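Local coordinates for insecticidal crystal protein Cry35Ab1 (Bacillus thuringiensis, PDB 4JP0) that is one component, with Cry34Ab1, of a binary insecticidal toxin active on western corn rootworm, whose primary target is probably the larval midgut epithelium, at residues V186-I191 against L320-G325. Residues are numbered along the deposited sequence; the frame is centred on the assembly and turned at random.
Sequences VNDPNI and LYRYNG
A side-on, two-pronged salt bridge between Asp188 and Arg322 ties the loop between strand 174-182 and helix 193-199 to the end of strand 307-323, a central strand of the four-stranded antiparallel sheet. Arg322 NE gives a short, nearly straight bond to Asp188 OD2 (2.6 Å, 174°), and Arg322 NH2 reaches Asp188 OD1 at 3.1 Å, equally straight. Both oxygens are met on their syn sides and lie almost in the guanidinium plane, yet carboxylate and guanidinium planes are 27° apart. The arginine chain, extended from CG to NE, crosses the aspartate side chain at about a right angle, with its NE and NH2 side against the carboxylate. OD2 of the buried Asp188 has a second partner in the Tyr203 hydroxyl, on strand 202-221.

Asp188 begins a type I turn that ends at Ile191. The turn lies against one face and one edge of the guanidinium: Ile191 CB is over the face, offset toward the rim, 3.9 Å from Arg322 NH2, while Asn190 CB sits at the edge, 3.5 Å from the same nitrogen. A weak hydrogen bond from Asn190 N to Asp188 OD1 closes an Asx turn at the start of the beta turn.

Deeper in, Val186 and Leu320 meet tip to tip, CG1 to CD2 at 3.9 Å. Val186 points CG1 at the leucine with that methyl anti to its own backbone N (chi1 171°). Leu247 of helix 240-247 touches both side chains. Within the P42 insecticidal crystal toxin region of this Toxin_10 family protein, the loop is thus pinned to an inner sheet strand by a bidentate Asp-Arg salt bridge springing from an Asx/type I turn.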
ATOM      1  N   VAL A 186      -4.489  -7.977  -5.179  1.00 16.26           N
ATOM      2  CA  VAL A 186      -5.521  -7.834  -4.165  1.00 17.86           C
ATOM      3  C   VAL A 186      -6.400  -9.058  -4.064  1.00 19.41           C
ATOM      4  O   VAL A 186      -6.955  -9.486  -5.058  1.00 20.23           O
ATOM      5  CB  VAL A 186      -6.422  -6.630  -4.475  1.00 17.41           C
ATOM      6  CG1 VAL A 186      -7.641  -6.615  -3.530  1.00 17.30           C
ATOM      7  CG2 VAL A 186      -5.606  -5.345  -4.376  1.00 16.87           C
ATOM      8  N   ASN A 187      -6.513  -9.626  -2.863  1.00 19.70           N
ATOM      9  CA  ASN A 187      -7.394 -10.760  -2.651  1.00 20.61           C
ATOM     10  C   ASN A 187      -8.730 -10.202  -2.195  1.00 21.01           C
ATOM     11  O   ASN A 187      -8.866  -9.788  -1.042  1.00 20.34           O
ATOM     12  CB  ASN A 187      -6.793 -11.730  -1.627  1.00 21.92           C
ATOM     13  CG  ASN A 187      -7.795 -12.766  -1.134  1.00 24.28           C
ATOM     14  OD1 ASN A 187      -8.587 -13.294  -1.947  1.00 27.34           O
ATOM     15  ND2 ASN A 187      -7.848 -13.139   0.071  1.00 28.45           N
ATOM     16  N   ASP A 188      -9.696 -10.179  -3.117  1.00 20.52           N
ATOM     17  CA  ASP A 188     -11.038  -9.622  -2.888  1.00 23.36           C
ATOM     18  C   ASP A 188     -12.019 -10.772  -3.117  1.00 25.35           C
ATOM     19  O   ASP A 188     -12.472 -11.016  -4.240  1.00 25.11           O
ATOM     20  CB  ASP A 188     -11.303  -8.462  -3.856  1.00 22.34           C
ATOM     21  CG  ASP A 188     -12.618  -7.706  -3.566  1.00 22.81           C
ATOM     22  OD1 ASP A 188     -13.492  -8.211  -2.826  1.00 22.05           O
ATOM     23  OD2 ASP A 188     -12.855  -6.587  -4.052  1.00 18.74           O
ATOM     24  N   PRO A 189     -12.299 -11.500  -2.039  1.00 27.44           N
ATOM     25  CA  PRO A 189     -13.124 -12.720  -2.095  1.00 28.76           C
ATOM     26  C   PRO A 189     -14.587 -12.488  -2.463  1.00 29.51           C
ATOM     27  O   PRO A 189     -15.308 -13.452  -2.740  1.00 30.88           O
ATOM     28  CB  PRO A 189     -13.039 -13.255  -0.664  1.00 29.39           C
ATOM     29  CG  PRO A 189     -12.803 -12.029   0.151  1.00 29.28           C
ATOM     30  CD  PRO A 189     -11.797 -11.228  -0.678  1.00 27.89           C
ATOM     31  N   ASN A 190     -15.026 -11.241  -2.469  1.00 28.01           N
ATOM     32  CA  ASN A 190     -16.411 -11.001  -2.819  1.00 28.91           C
ATOM     33  C   ASN A 190     -16.684 -10.652  -4.284  1.00 27.95           C
ATOM     34  O   ASN A 190     -17.784 -10.254  -4.625  1.00 28.11           O
ATOM     35  CB  ASN A 190     -16.994  -9.964  -1.870  1.00 29.57           C
ATOM     36  CG  ASN A 190     -17.188 -10.523  -0.489  1.00 32.60           C
ATOM     37  OD1 ASN A 190     -17.683 -11.623  -0.350  1.00 35.71           O
ATOM     38  ND2 ASN A 190     -16.783  -9.778   0.545  1.00 34.00           N
ATOM     39  N   ILE A 191     -15.695 -10.799  -5.156  1.00 25.79           N
ATOM     40  CA  ILE A 191     -15.915 -10.509  -6.574  1.00 25.26           C
ATOM     41  C   ILE A 191     -15.080 -11.482  -7.370  1.00 24.63           C
ATOM     42  O   ILE A 191     -14.005 -11.817  -6.928  1.00 24.77           O
ATOM     43  CB  ILE A 191     -15.492  -9.060  -6.907  1.00 25.60           C
ATOM     44  CG1 ILE A 191     -15.911  -8.685  -8.334  1.00 25.88           C
ATOM     45  CG2 ILE A 191     -14.009  -8.864  -6.748  1.00 24.20           C
ATOM     46  CD1 ILE A 191     -15.725  -7.232  -8.614  1.00 30.59           C
ATOM     47  N   LEU A 320      -8.440   0.146   1.878  1.00 15.72           N
ATOM     48  CA  LEU A 320      -8.384  -0.298   0.501  1.00 16.33           C
ATOM     49  C   LEU A 320      -9.774  -0.331  -0.100  1.00 16.79           C
ATOM     50  O   LEU A 320     -10.708  -0.880   0.514  1.00 16.95           O
ATOM     51  CB  LEU A 320      -7.795  -1.705   0.466  1.00 17.81           C
ATOM     52  CG  LEU A 320      -7.644  -2.340  -0.910  1.00 17.66           C
ATOM     53  CD1 LEU A 320      -6.562  -1.628  -1.685  1.00 20.85           C
ATOM     54  CD2 LEU A 320      -7.289  -3.836  -0.791  1.00 16.62           C
ATOM     55  N   TYR A 321      -9.886   0.214  -1.315  1.00 15.93           N
ATOM     56  CA  TYR A 321     -11.167   0.376  -2.008  1.00 16.57           C
ATOM     57  C   TYR A 321     -11.173  -0.147  -3.441  1.00 16.97           C
ATOM     58  O   TYR A 321     -10.193   0.065  -4.199  1.00 15.24           O
ATOM     59  CB  TYR A 321     -11.494   1.870  -2.111  1.00 15.66           C
ATOM     60  CG  TYR A 321     -11.556   2.591  -0.765  1.00 16.98           C
ATOM     61  CD1 TYR A 321     -10.391   2.990  -0.119  1.00 17.64           C
ATOM     62  CD2 TYR A 321     -12.773   2.838  -0.138  1.00 17.35           C
ATOM     63  CE1 TYR A 321     -10.432   3.626   1.082  1.00 17.82           C
ATOM     64  CE2 TYR A 321     -12.821   3.511   1.088  1.00 18.74           C
ATOM     65  CZ  TYR A 321     -11.649   3.878   1.692  1.00 19.46           C
ATOM     66  OH  TYR A 321     -11.668   4.529   2.920  1.00 20.08           O
ATOM     67  N   ARG A 322     -12.260  -0.843  -3.796  1.00 16.87           N
ATOM     68  CA  ARG A 322     -12.532  -1.162  -5.188  1.00 19.25           C
ATOM     69  C   ARG A 322     -12.921   0.168  -5.804  1.00 20.71           C
ATOM     70  O   ARG A 322     -13.433   1.047  -5.107  1.00 19.27           O
ATOM     71  CB  ARG A 322     -13.786  -1.982  -5.336  1.00 20.47           C
ATOM     72  CG  ARG A 322     -13.723  -3.391  -4.989  1.00 22.11           C
ATOM     73  CD  ARG A 322     -14.937  -4.175  -5.520  1.00 24.83           C
ATOM     74  NE  ARG A 322     -15.082  -5.373  -4.715  1.00 25.24           N
ATOM     75  CZ  ARG A 322     -16.220  -5.916  -4.365  1.00 27.50           C
ATOM     76  NH1 ARG A 322     -17.377  -5.382  -4.764  1.00 25.39           N
ATOM     77  NH2 ARG A 322     -16.188  -7.013  -3.612  1.00 27.87           N
ATOM     78  N   TYR A 323     -12.712   0.343  -7.101  1.00 22.22           N
ATOM     79  CA  TYR A 323     -13.171   1.589  -7.709  1.00 24.39           C
ATOM     80  C   TYR A 323     -13.888   1.334  -8.973  1.00 26.23           C
ATOM     81  O   TYR A 323     -13.189   1.046  -9.999  1.00 25.96           O
ATOM     82  CB  TYR A 323     -12.069   2.585  -8.034  1.00 24.97           C
ATOM     83  CG  TYR A 323     -12.706   3.910  -8.437  1.00 28.53           C
ATOM     84  CD1 TYR A 323     -13.087   4.823  -7.471  1.00 30.15           C
ATOM     85  CD2 TYR A 323     -13.024   4.196  -9.761  1.00 31.01           C
ATOM     86  CE1 TYR A 323     -13.675   6.012  -7.792  1.00 31.62           C
ATOM     87  CE2 TYR A 323     -13.642   5.428 -10.106  1.00 30.74           C
ATOM     88  CZ  TYR A 323     -13.961   6.319  -9.099  1.00 30.41           C
ATOM     89  OH  TYR A 323     -14.557   7.539  -9.350  1.00 32.48           O
ATOM     90  N   ASN A 324     -15.234   1.492  -8.860  1.00 26.21           N
ATOM     91  CA  ASN A 324     -16.307   1.259  -9.856  1.00 28.47           C
ATOM     92  C   ASN A 324     -17.132   2.488 -10.219  1.00 25.97           C
ATOM     93  O   ASN A 324     -18.332   2.338 -10.429  1.00 27.48           O
ATOM     94  CB  ASN A 324     -17.368   0.285  -9.268  1.00 29.49           C
ATOM     95  CG  ASN A 324     -18.396   0.993  -8.273  1.00 33.04           C
ATOM     96  OD1 ASN A 324     -18.147   2.079  -7.763  1.00 37.52           O
ATOM     97  ND2 ASN A 324     -19.543   0.335  -8.010  1.00 35.78           N
ATOM     98  N   GLY A 325     -16.525   3.668 -10.311  1.00 23.93           N
ATOM     99  CA  GLY A 325     -17.306   4.885 -10.460  1.00 20.57           C
ATOM    100  C   GLY A 325     -17.544   5.497  -9.078  1.00 19.94           C
ATOM    101  O   GLY A 325     -18.031   6.619  -8.978  1.00 18.49           O
TER